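Local coordinates for protein alpha-L-rhamnosidase (Aspergillus terreus, PDB 6GSZ) that probably hydrolyses terminal non-reducing alpha-L-rhamnose residues of alpha-L-rhamnosides and binds calcium ions, at residues 11-16 and 423-428; 485-490 and 540-545; 303-308 and 491-496. All coordinates share one frame; numbering follows the deposited sequence.

Overall arrangement
The three contacts form a compact triangle near the centre of the molecule, with centres about 12 Å (interactions 1 and 2), 10 Å (1 and 3) and 11 Å (2 and 3) apart. Along the sequence, interaction 1 closes before interaction 2 opens, while interaction 3 alternates with both. Interactions 2 and 3 share helix 488-503. Direct bonds also join neighbours: His11 probably reaches Asp544, Glu427 O probably accepts from Asp486 N, and Asp425 N probably donates to Pro308 O. The N-terminal immunoglobulin-like domain, the loop 303-308 and the helical glycosidase domain thus meet at one junction, where parts distant in sequence are held together beside a calcium ion.

Interaction 1: residues 11-16 and 423-428; sequences HHRTAL and HSDMER. With ACT (acetate ion), chain B.
Arg13 reaches over the bend at Asp425 to Glu427, and its side chain makes every close contact between the two segments. CB points toward 423-428, and a bend at chi3 (64°) turns the end of the chain so that the guanidinium lies across the backbone. Arg13 CD rests 3.4 Å from Asp425 O, and Arg13 NE lies 3.6 Å from Glu427 CB. The flat group that follows has one face over Glu427 CA, which stands 3.6 Å from its plane. Arg13 NH1 donates to Asp425 O at 3.0 Å, with an N-H...O angle of 160°; the oxygen is in the guanidinium plane, although the donor sits well above the carbonyl plane. Finally, Arg13 NH2 passes 3.8 Å from Glu427 CB.

Three waters at the guanidinium edge accept from NH1, NE and NH2. The first also donates to Asp425 OD1 at 2.8 Å, bridging a pair that otherwise forms only a long salt bridge. The other two make only weak bonds on to Glu427 OE1 and OE2. Arginine suits the place because its planar tip can lie on backbone and still donate outward at its edge. The acidic neighbours are shared: Asp425 OD2 pairs with Arg310, and Glu427 OE1 with Arg28. Two residues before Asp425, His423 NE2 donates to an acetate oxygen at 2.8 Å, probably a guest from the crystallisation liquor.

Asp425 is the centre of an inverse gamma turn, just where strand 417-424 ends. Arg13 comes from the loop between strands 3-9 and 15-18, so the contact ties the immunoglobulin-like domain to that turn, with Met426 and Arg428 packing on helix 437-453 and Asp425 and His423 beside strand 309-315.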
loop_
_atom_site.group_PDB
_atom_site.type_symbol
_atom_site.label_atom_id
_atom_site.label_comp_id
_atom_site.label_asym_id
_atom_site.label_seq_id
_atom_site.Cartn_x
_atom_site.Cartn_y
_atom_site.Cartn_z
ATOM N N HIS A 11 -0.891 -6.736 13.346
ATOM C CA HIS A 11 -0.393 -6.766 11.989
ATOM C C HIS A 11 0.947 -6.022 11.864
ATOM O O HIS A 11 1.418 -5.752 10.733
ATOM C CB HIS A 11 -1.421 -6.245 10.994
ATOM C CG HIS A 11 -2.655 -7.084 11.005
ATOM N ND1 HIS A 11 -2.732 -8.353 10.422
ATOM C CD2 HIS A 11 -3.830 -6.859 11.614
ATOM C CE1 HIS A 11 -3.937 -8.830 10.663
ATOM N NE2 HIS A 11 -4.615 -7.975 11.414
ATOM N N HIS A 12 1.614 -5.861 13.001
ATOM C CA HIS A 12 2.913 -5.186 13.017
ATOM C C HIS A 12 4.025 -6.138 12.571
ATOM O O HIS A 12 4.042 -7.311 12.978
ATOM C CB HIS A 12 3.241 -4.740 14.432
ATOM C CG HIS A 12 2.222 -3.872 15.104
ATOM N ND1 HIS A 12 1.995 -2.552 14.717
ATOM C CD2 HIS A 12 1.450 -4.071 16.188
ATOM C CE1 HIS A 12 1.074 -2.042 15.535
ATOM N NE2 HIS A 12 0.702 -2.971 16.430
ATOM N N ARG A 13 4.994 -5.659 11.798
ATOM C CA ARG A 13 6.154 -6.469 11.451
ATOM C C ARG A 13 7.065 -6.635 12.681
ATOM O O ARG A 13 7.667 -7.693 12.900
ATOM C CB ARG A 13 6.948 -5.887 10.275
ATOM C CG ARG A 13 6.176 -5.788 8.967
ATOM C CD ARG A 13 7.033 -5.590 7.720
ATOM N NE ARG A 13 7.897 -6.754 7.493
ATOM C CZ ARG A 13 8.850 -6.833 6.571
ATOM N NH1 ARG A 13 9.065 -5.796 5.759
ATOM N NH2 ARG A 13 9.577 -7.947 6.452
ATOM N N THR A 14 7.238 -5.526 13.397
ATOM C CA THR A 14 7.934 -5.427 14.668
ATOM C C THR A 14 7.069 -4.571 15.594
ATOM O O THR A 14 6.267 -3.787 15.120
ATOM C CB THR A 14 9.332 -4.796 14.533
ATOM O OG1 THR A 14 9.207 -3.422 14.179
ATOM C CG2 THR A 14 10.203 -5.491 13.517
ATOM N N ALA A 15 7.247 -4.731 16.907
ATOM C CA ALA A 15 6.287 -4.181 17.858
ATOM C C ALA A 15 6.977 -3.315 18.914
ATOM O O ALA A 15 7.034 -3.628 20.085
ATOM C CB ALA A 15 5.440 -5.305 18.426
ATOM N N LEU A 16 7.483 -2.163 18.472
ATOM C CA LEU A 16 8.074 -1.139 19.361
ATOM C C LEU A 16 7.207 0.126 19.288
ATOM O O LEU A 16 7.097 0.745 18.217
ATOM C CB LEU A 16 9.531 -0.884 18.969
ATOM C CG LEU A 16 10.174 0.288 19.716
ATOM C CD1 LEU A 16 10.188 0.038 21.217
ATOM C CD2 LEU A 16 11.574 0.585 19.192
ATOM N N HIS A 423 9.216 3.136 -0.433
ATOM C CA HIS A 423 7.800 2.846 -0.267
ATOM C C HIS A 423 7.552 2.299 1.138
ATOM O O HIS A 423 8.507 2.009 1.893
ATOM C CB HIS A 423 7.236 1.868 -1.324
ATOM C CG HIS A 423 7.899 0.535 -1.426
ATOM N ND1 HIS A 423 7.586 -0.510 -0.566
ATOM C CD2 HIS A 423 8.830 0.067 -2.294
ATOM C CE1 HIS A 423 8.313 -1.593 -0.923
ATOM N NE2 HIS A 423 9.063 -1.290 -2.009
ATOM N N SER A 424 6.252 2.112 1.455
ATOM C CA SER A 424 5.891 1.465 2.711
ATOM C C SER A 424 6.456 0.043 2.739
ATOM O O SER A 424 6.213 -0.745 1.813
ATOM C CB SER A 424 4.377 1.467 2.879
ATOM O OG SER A 424 3.914 2.798 3.090
ATOM N N ASP A 425 7.186 -0.284 3.807
ATOM C CA ASP A 425 8.061 -1.470 3.810
ATOM C C ASP A 425 7.315 -2.712 4.323
ATOM O O ASP A 425 7.603 -3.234 5.369
ATOM C CB ASP A 425 9.344 -1.198 4.590
ATOM C CG ASP A 425 10.445 -2.231 4.422
ATOM O OD1 ASP A 425 10.344 -3.076 3.519
ATOM O OD2 ASP A 425 11.361 -2.208 5.256
ATOM N N MET A 426 6.322 -3.119 3.540
ATOM C CA MET A 426 5.499 -4.272 3.844
ATOM C C MET A 426 6.279 -5.560 3.569
ATOM O O MET A 426 7.143 -5.619 2.726
ATOM C CB MET A 426 4.243 -4.225 2.962
ATOM C CG MET A 426 3.324 -3.021 3.250
ATOM S SD MET A 426 2.034 -2.862 2.011
ATOM C CE MET A 426 3.000 -2.539 0.547
ATOM N N GLU A 427 5.864 -6.638 4.246
ATOM C CA GLU A 427 6.480 -7.947 4.012
ATOM C C GLU A 427 5.973 -8.503 2.673
ATOM O O GLU A 427 4.759 -8.579 2.459
ATOM C CB GLU A 427 6.123 -8.897 5.143
ATOM C CG GLU A 427 6.799 -10.237 5.015
ATOM C CD GLU A 427 6.571 -11.177 6.193
ATOM O OE1 GLU A 427 5.572 -10.996 6.950
ATOM O OE2 GLU A 427 7.421 -12.087 6.368
ATOM N N ARG A 428 6.895 -8.837 1.784
ATOM C CA ARG A 428 6.560 -9.482 0.528
ATOM C C ARG A 428 6.010 -10.895 0.779
ATOM O O ARG A 428 6.600 -11.676 1.546
ATOM C CB ARG A 428 7.795 -9.580 -0.370
ATOM C CG ARG A 428 7.540 -10.136 -1.757
ATOM C CD ARG A 428 6.743 -9.208 -2.656
ATOM N NE ARG A 428 6.435 -9.893 -3.910
ATOM C CZ ARG A 428 7.271 -10.069 -4.921
ATOM N NH1 ARG A 428 6.891 -10.771 -5.998
ATOM N NH2 ARG A 428 8.473 -9.483 -4.858
HETATM C C ACT B . 11.906 -3.494 -3.682
HETATM O O ACT B . 10.815 -2.990 -3.283
HETATM O OXT ACT B . 12.568 -3.130 -4.724
HETATM C CH3 ACT B . 12.468 -4.645 -2.870
HETATM O O HOH W 1 11.061 -5.774 3.879
HETATM O O HOH W 2 7.162 -9.227 8.865
HETATM O O HOH W 3 9.531 -10.417 8.002
#

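Interaction 2: residues 485-490 and 540-545; sequences YDTAGF and ESFGDK. With CA (calcium ion), chain K.
Phe542 lays its ring flat against Ala488: the methyl CB of Ala488 stands 3.8 Å from the centroid of the Phe542 ring and 16° off the normal, a CH-pi contact set toward the rim. Ser541 CB lies over the opposite face, likewise toward the rim, so the ring is sandwiched. The CG of Phe542 is anti to its carbonyl carbon (chi1 -57°), which swings the ring from the end of helix 530-542 toward the start of helix 488-503. Alanine suits this spot because a lone methyl can lie against an aromatic face.

Thr487 approaches differently, crossing at about a right angle with OG1 at the ring edge, 3.5 Å from Phe542 CE2; that hydroxyl is hydrogen-bonded to Asn482. The Asp486 carboxylate, nearly parallel to the ring at 13°, meets it obliquely, Asp486 OD1 lying 3.7 Å from Phe542 CE1. The same oxygen caps the helix by accepting from Ala488 N at 3.2 Å, while Asp486 OD2 binds calcium at 2.3 Å.

Across the segments the contact is therefore apolar and CH-pi, with weak electrostatic attraction likely where Thr487 OG1 meets the ring's C-H rim. The charge of Asp486 is taken up by the calcium and the Ala488 N-H, and the helix cap probably steadies the carboxylate that holds the metal.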
loop_
_atom_site.group_PDB
_atom_site.type_symbol
_atom_site.label_atom_id
_atom_site.label_comp_id
_atom_site.label_asym_id
_atom_site.label_seq_id
_atom_site.Cartn_x
_atom_site.Cartn_y
_atom_site.Cartn_z
ATOM N N TYR A 485 1.775 -8.361 -1.209
ATOM C CA TYR A 485 2.387 -7.940 0.044
ATOM C C TYR A 485 1.369 -8.072 1.172
ATOM O O TYR A 485 0.167 -8.042 0.935
ATOM C CB TYR A 485 2.808 -6.465 -0.011
ATOM C CG TYR A 485 4.090 -6.128 -0.752
ATOM C CD1 TYR A 485 5.319 -6.195 -0.104
ATOM C CD2 TYR A 485 4.093 -5.761 -2.089
ATOM C CE1 TYR A 485 6.502 -5.879 -0.763
ATOM C CE2 TYR A 485 5.265 -5.448 -2.754
ATOM C CZ TYR A 485 6.481 -5.519 -2.093
ATOM O OH TYR A 485 7.662 -5.212 -2.738
ATOM N N ASP A 486 1.871 -8.188 2.406
ATOM C CA ASP A 486 1.052 -8.147 3.600
ATOM C C ASP A 486 0.664 -6.685 3.875
ATOM O O ASP A 486 1.434 -5.894 4.440
ATOM C CB ASP A 486 1.760 -8.799 4.777
ATOM C CG ASP A 486 0.904 -8.870 6.033
ATOM O OD1 ASP A 486 -0.068 -8.082 6.163
ATOM O OD2 ASP A 486 1.158 -9.830 6.825
ATOM N N THR A 487 -0.524 -6.328 3.367
ATOM C CA THR A 487 -1.056 -4.979 3.434
ATOM C C THR A 487 -1.937 -4.722 4.650
ATOM O O THR A 487 -2.520 -3.637 4.747
ATOM C CB THR A 487 -1.955 -4.757 2.223
ATOM O OG1 THR A 487 -2.899 -5.819 2.267
ATOM C CG2 THR A 487 -1.186 -4.835 0.914
ATOM N N ALA A 488 -2.048 -5.701 5.569
ATOM C CA ALA A 488 -3.088 -5.618 6.580
ATOM C C ALA A 488 -2.953 -4.350 7.458
ATOM O O ALA A 488 -3.960 -3.636 7.644
ATOM C CB ALA A 488 -3.109 -6.890 7.400
ATOM N N GLY A 489 -1.775 -4.146 8.043
ATOM C CA GLY A 489 -1.601 -2.963 8.909
ATOM C C GLY A 489 -1.692 -1.633 8.172
ATOM O O GLY A 489 -2.321 -0.666 8.671
ATOM N N PHE A 490 -1.131 -1.618 6.973
ATOM C CA PHE A 490 -1.198 -0.440 6.106
ATOM C C PHE A 490 -2.649 -0.048 5.857
ATOM O O PHE A 490 -3.034 1.104 5.964
ATOM C CB PHE A 490 -0.438 -0.758 4.829
ATOM C CG PHE A 490 -0.428 0.283 3.754
ATOM C CD1 PHE A 490 -1.509 0.460 2.926
ATOM C CD2 PHE A 490 0.661 1.123 3.577
ATOM C CE1 PHE A 490 -1.507 1.383 1.890
ATOM C CE2 PHE A 490 0.666 2.024 2.526
ATOM C CZ PHE A 490 -0.418 2.191 1.704
ATOM N N GLU A 540 -11.301 -11.328 3.681
ATOM C CA GLU A 540 -11.034 -12.493 2.847
ATOM C C GLU A 540 -9.539 -12.849 2.909
ATOM O O GLU A 540 -9.145 -14.027 3.026
ATOM C CB GLU A 540 -11.431 -12.249 1.407
ATOM C CG GLU A 540 -12.937 -12.189 1.210
ATOM C CD GLU A 540 -13.708 -13.451 1.524
ATOM O OE1 GLU A 540 -13.443 -14.465 0.838
ATOM O OE2 GLU A 540 -14.524 -13.395 2.483
ATOM N N SER A 541 -8.690 -11.811 2.880
ATOM C CA SER A 541 -7.237 -12.052 2.787
ATOM C C SER A 541 -6.619 -12.439 4.143
ATOM O O SER A 541 -5.716 -13.315 4.192
ATOM C CB SER A 541 -6.568 -10.782 2.290
ATOM O OG SER A 541 -6.930 -10.522 0.951
ATOM N N PHE A 542 -7.048 -11.768 5.230
ATOM C CA PHE A 542 -6.300 -11.898 6.521
ATOM C C PHE A 542 -7.130 -12.477 7.678
ATOM O O PHE A 542 -6.587 -12.849 8.706
ATOM C CB PHE A 542 -5.633 -10.579 6.892
ATOM C CG PHE A 542 -4.698 -10.057 5.837
ATOM C CD1 PHE A 542 -3.493 -10.674 5.563
ATOM C CD2 PHE A 542 -5.066 -8.971 5.084
ATOM C CE1 PHE A 542 -2.662 -10.202 4.561
ATOM C CE2 PHE A 542 -4.241 -8.499 4.063
ATOM C CZ PHE A 542 -3.046 -9.108 3.801
ATOM N N GLY A 543 -8.449 -12.570 7.491
ATOM C CA GLY A 543 -9.318 -13.230 8.444
ATOM C C GLY A 543 -9.491 -12.586 9.806
ATOM O O GLY A 543 -9.846 -13.247 10.781
ATOM N N ASP A 544 -9.210 -11.276 9.925
ATOM C CA ASP A 544 -9.204 -10.623 11.210
ATOM C C ASP A 544 -10.617 -10.131 11.589
ATOM O O ASP A 544 -11.080 -9.127 11.032
ATOM C CB ASP A 544 -8.196 -9.481 11.171
ATOM C CG ASP A 544 -8.042 -8.817 12.516
ATOM O OD1 ASP A 544 -8.941 -8.905 13.347
ATOM O OD2 ASP A 544 -7.033 -8.089 12.673
ATOM N N LYS A 545 -11.294 -10.829 12.514
ATOM C CA LYS A 545 -12.666 -10.487 12.885
ATOM C C LYS A 545 -12.729 -9.143 13.632
ATOM O O LYS A 545 -13.738 -8.466 13.580
ATOM C CB LYS A 545 -13.312 -11.636 13.687
ATOM C CG LYS A 545 -13.641 -12.853 12.832
ATOM C CD LYS A 545 -14.818 -13.725 13.290
ATOM C CE LYS A 545 -14.717 -15.099 12.667
ATOM N NZ LYS A 545 -13.474 -15.785 13.086
HETATM CA CA CA K . 0.614 -11.089 8.633
HETATM O O HOH W 4 -0.826 -9.361 8.699
HETATM O O HOH W 5 0.105 -12.624 6.753
HETATM O O HOH W 6 1.842 -13.107 9.139
#

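Interaction 3: residues 303-308 and 491-496; sequences SPDGPP and LRAWLK. With EDO (1,2-ethanediol), chain C.
The docking of a connecting loop on a catalytic-domain helix is centred on Asp305, which lies in the loop between strands 301-302 and 309-315 and faces helix 488-503 at Ala493 and Lys496. The backbones come close, with Asp305 CA 5.7 Å from Ala493 CA, and alanine permits this by its small size: Ala493 CB lies 3.6 Å from Asp305 OD2.

Asp305 and Lys496 extend from opposite directions. The lysine is stretched beyond CG, which carries NZ along the helix surface to the carboxylate, where both oxygens share it: Asp305 OD1 and OD2 are each 3.1 Å from Lys496 NZ. The two hydrogen bonds are weak, yet together they form a salt bridge. Lys496 is one helical turn after Arg492, its N bonded to Arg492 O. Arg492 CD lies 4.0 Å from Asp305 OD1, but the carboxylate oxygen is well out of the guanidinium plane and receives none of its N-H groups; Arg492 instead pairs with Glu550 and Glu10. Its nearby positive charge would probably still favour an ionised Asp305, which is buried.

Farther along the loop, Pro307 and Pro308 keep the backbone extended. A 1,2-ethanediol molecule, probably from the crystallisation liquor, lies beside Pro307.

Helix 488-503 lies in the six-hairpin glycosidase domain, whose family fold is the (alpha/alpha)6 barrel. The arrangement is that of an interdomain junction: a buried acid from the N-terminal rhamnosidase domain meets a basic side chain on a barrel helix.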
loop_
_atom_site.group_PDB
_atom_site.type_symbol
_atom_site.label_atom_id
_atom_site.label_comp_id
_atom_site.label_asym_id
_atom_site.label_seq_id
_atom_site.Cartn_x
_atom_site.Cartn_y
_atom_site.Cartn_z
ATOM N N SER A 303 -0.099 5.329 17.467
ATOM C CA SER A 303 0.924 4.439 16.959
ATOM C C SER A 303 0.541 3.996 15.546
ATOM O O SER A 303 -0.641 3.789 15.262
ATOM C CB SER A 303 1.027 3.211 17.840
ATOM O OG SER A 303 1.433 3.579 19.148
ATOM N N PRO A 304 1.506 3.767 14.656
ATOM C CA PRO A 304 1.233 3.114 13.375
ATOM C C PRO A 304 0.626 1.725 13.557
ATOM O O PRO A 304 1.030 1.004 14.485
ATOM C CB PRO A 304 2.589 3.013 12.713
ATOM C CG PRO A 304 3.413 4.095 13.345
ATOM C CD PRO A 304 2.925 4.148 14.772
ATOM N N ASP A 305 -0.249 1.350 12.622
ATOM C CA ASP A 305 -0.745 -0.018 12.521
ATOM C C ASP A 305 0.128 -0.844 11.603
ATOM O O ASP A 305 0.057 -2.096 11.683
ATOM C CB ASP A 305 -2.180 -0.012 12.043
ATOM C CG ASP A 305 -3.112 0.718 12.989
ATOM O OD1 ASP A 305 -3.234 0.274 14.145
ATOM O OD2 ASP A 305 -3.656 1.786 12.602
ATOM N N GLY A 306 0.836 -0.217 10.676
ATOM C CA GLY A 306 1.616 -0.881 9.699
ATOM C C GLY A 306 3.044 -0.373 9.644
ATOM O O GLY A 306 3.476 0.327 10.525
ATOM N N PRO A 307 3.782 -0.757 8.600
ATOM C CA PRO A 307 5.201 -0.481 8.549
ATOM C C PRO A 307 5.439 0.914 8.010
ATOM O O PRO A 307 4.569 1.516 7.391
ATOM C CB PRO A 307 5.712 -1.523 7.549
ATOM C CG PRO A 307 4.554 -1.704 6.606
ATOM C CD PRO A 307 3.296 -1.552 7.448
ATOM N N PRO A 308 6.645 1.450 8.265
ATOM C CA PRO A 308 7.006 2.779 7.792
ATOM C C PRO A 308 7.430 2.771 6.332
ATOM O O PRO A 308 7.669 1.736 5.727
ATOM C CB PRO A 308 8.211 3.133 8.686
ATOM C CG PRO A 308 8.873 1.821 8.924
ATOM C CD PRO A 308 7.735 0.829 9.021
ATOM N N LEU A 491 -3.473 -1.019 5.462
ATOM C CA LEU A 491 -4.877 -0.720 5.133
ATOM C C LEU A 491 -5.713 -0.541 6.395
ATOM O O LEU A 491 -6.680 0.226 6.359
ATOM C CB LEU A 491 -5.447 -1.789 4.210
ATOM C CG LEU A 491 -4.874 -1.776 2.798
ATOM C CD1 LEU A 491 -5.349 -2.993 2.043
ATOM C CD2 LEU A 491 -5.217 -0.484 2.047
ATOM N N ARG A 492 -5.302 -1.161 7.517
ATOM C CA ARG A 492 -6.009 -0.897 8.744
ATOM C C ARG A 492 -6.013 0.614 9.065
ATOM O O ARG A 492 -7.045 1.200 9.456
ATOM C CB ARG A 492 -5.411 -1.679 9.910
ATOM C CG ARG A 492 -6.236 -1.629 11.185
ATOM C CD ARG A 492 -5.608 -2.356 12.359
ATOM N NE ARG A 492 -6.621 -2.540 13.396
ATOM C CZ ARG A 492 -6.464 -3.385 14.419
ATOM N NH1 ARG A 492 -5.254 -3.912 14.657
ATOM N NH2 ARG A 492 -7.524 -3.741 15.166
ATOM N N ALA A 493 -4.814 1.203 8.971
ATOM C CA ALA A 493 -4.629 2.627 9.260
ATOM C C ALA A 493 -5.440 3.490 8.278
ATOM O O ALA A 493 -6.162 4.441 8.687
ATOM C CB ALA A 493 -3.147 2.949 9.251
ATOM N N TRP A 494 -5.318 3.170 6.993
ATOM C CA TRP A 494 -6.020 3.939 5.970
ATOM C C TRP A 494 -7.529 3.943 6.216
ATOM O O TRP A 494 -8.230 4.954 6.073
ATOM C CB TRP A 494 -5.630 3.463 4.580
ATOM C CG TRP A 494 -6.206 4.277 3.479
ATOM C CD1 TRP A 494 -5.812 5.529 3.101
ATOM C CD2 TRP A 494 -7.289 3.941 2.611
ATOM N NE1 TRP A 494 -6.575 5.963 2.044
ATOM C CE2 TRP A 494 -7.518 5.025 1.736
ATOM C CE3 TRP A 494 -8.130 2.822 2.505
ATOM C CZ2 TRP A 494 -8.517 5.035 0.760
ATOM C CZ3 TRP A 494 -9.127 2.835 1.559
ATOM C CH2 TRP A 494 -9.331 3.924 0.707
ATOM N N LEU A 495 -8.068 2.746 6.538
ATOM C CA LEU A 495 -9.488 2.610 6.737
ATOM C C LEU A 495 -10.002 3.305 8.007
ATOM O O LEU A 495 -11.172 3.727 8.025
ATOM C CB LEU A 495 -9.901 1.137 6.693
ATOM C CG LEU A 495 -9.881 0.517 5.282
ATOM C CD1 LEU A 495 -9.890 -0.994 5.366
ATOM C CD2 LEU A 495 -11.060 1.024 4.465
ATOM N N LYS A 496 -9.130 3.466 9.028
ATOM C CA LYS A 496 -9.507 4.313 10.162
ATOM C C LYS A 496 -9.770 5.764 9.707
ATOM O O LYS A 496 -10.740 6.401 10.108
ATOM C CB LYS A 496 -8.391 4.301 11.225
ATOM C CG LYS A 496 -8.307 2.979 11.964
ATOM C CD LYS A 496 -7.158 2.965 12.959
ATOM C CE LYS A 496 -7.157 1.692 13.762
ATOM N NZ LYS A 496 -5.967 1.627 14.643
HETATM C C1 EDO C . 0.520 2.806 7.197
HETATM O O1 EDO C . 1.062 3.939 6.426
HETATM C C2 EDO C . 1.587 1.853 7.746
HETATM O O2 EDO C . 1.888 0.704 6.848
#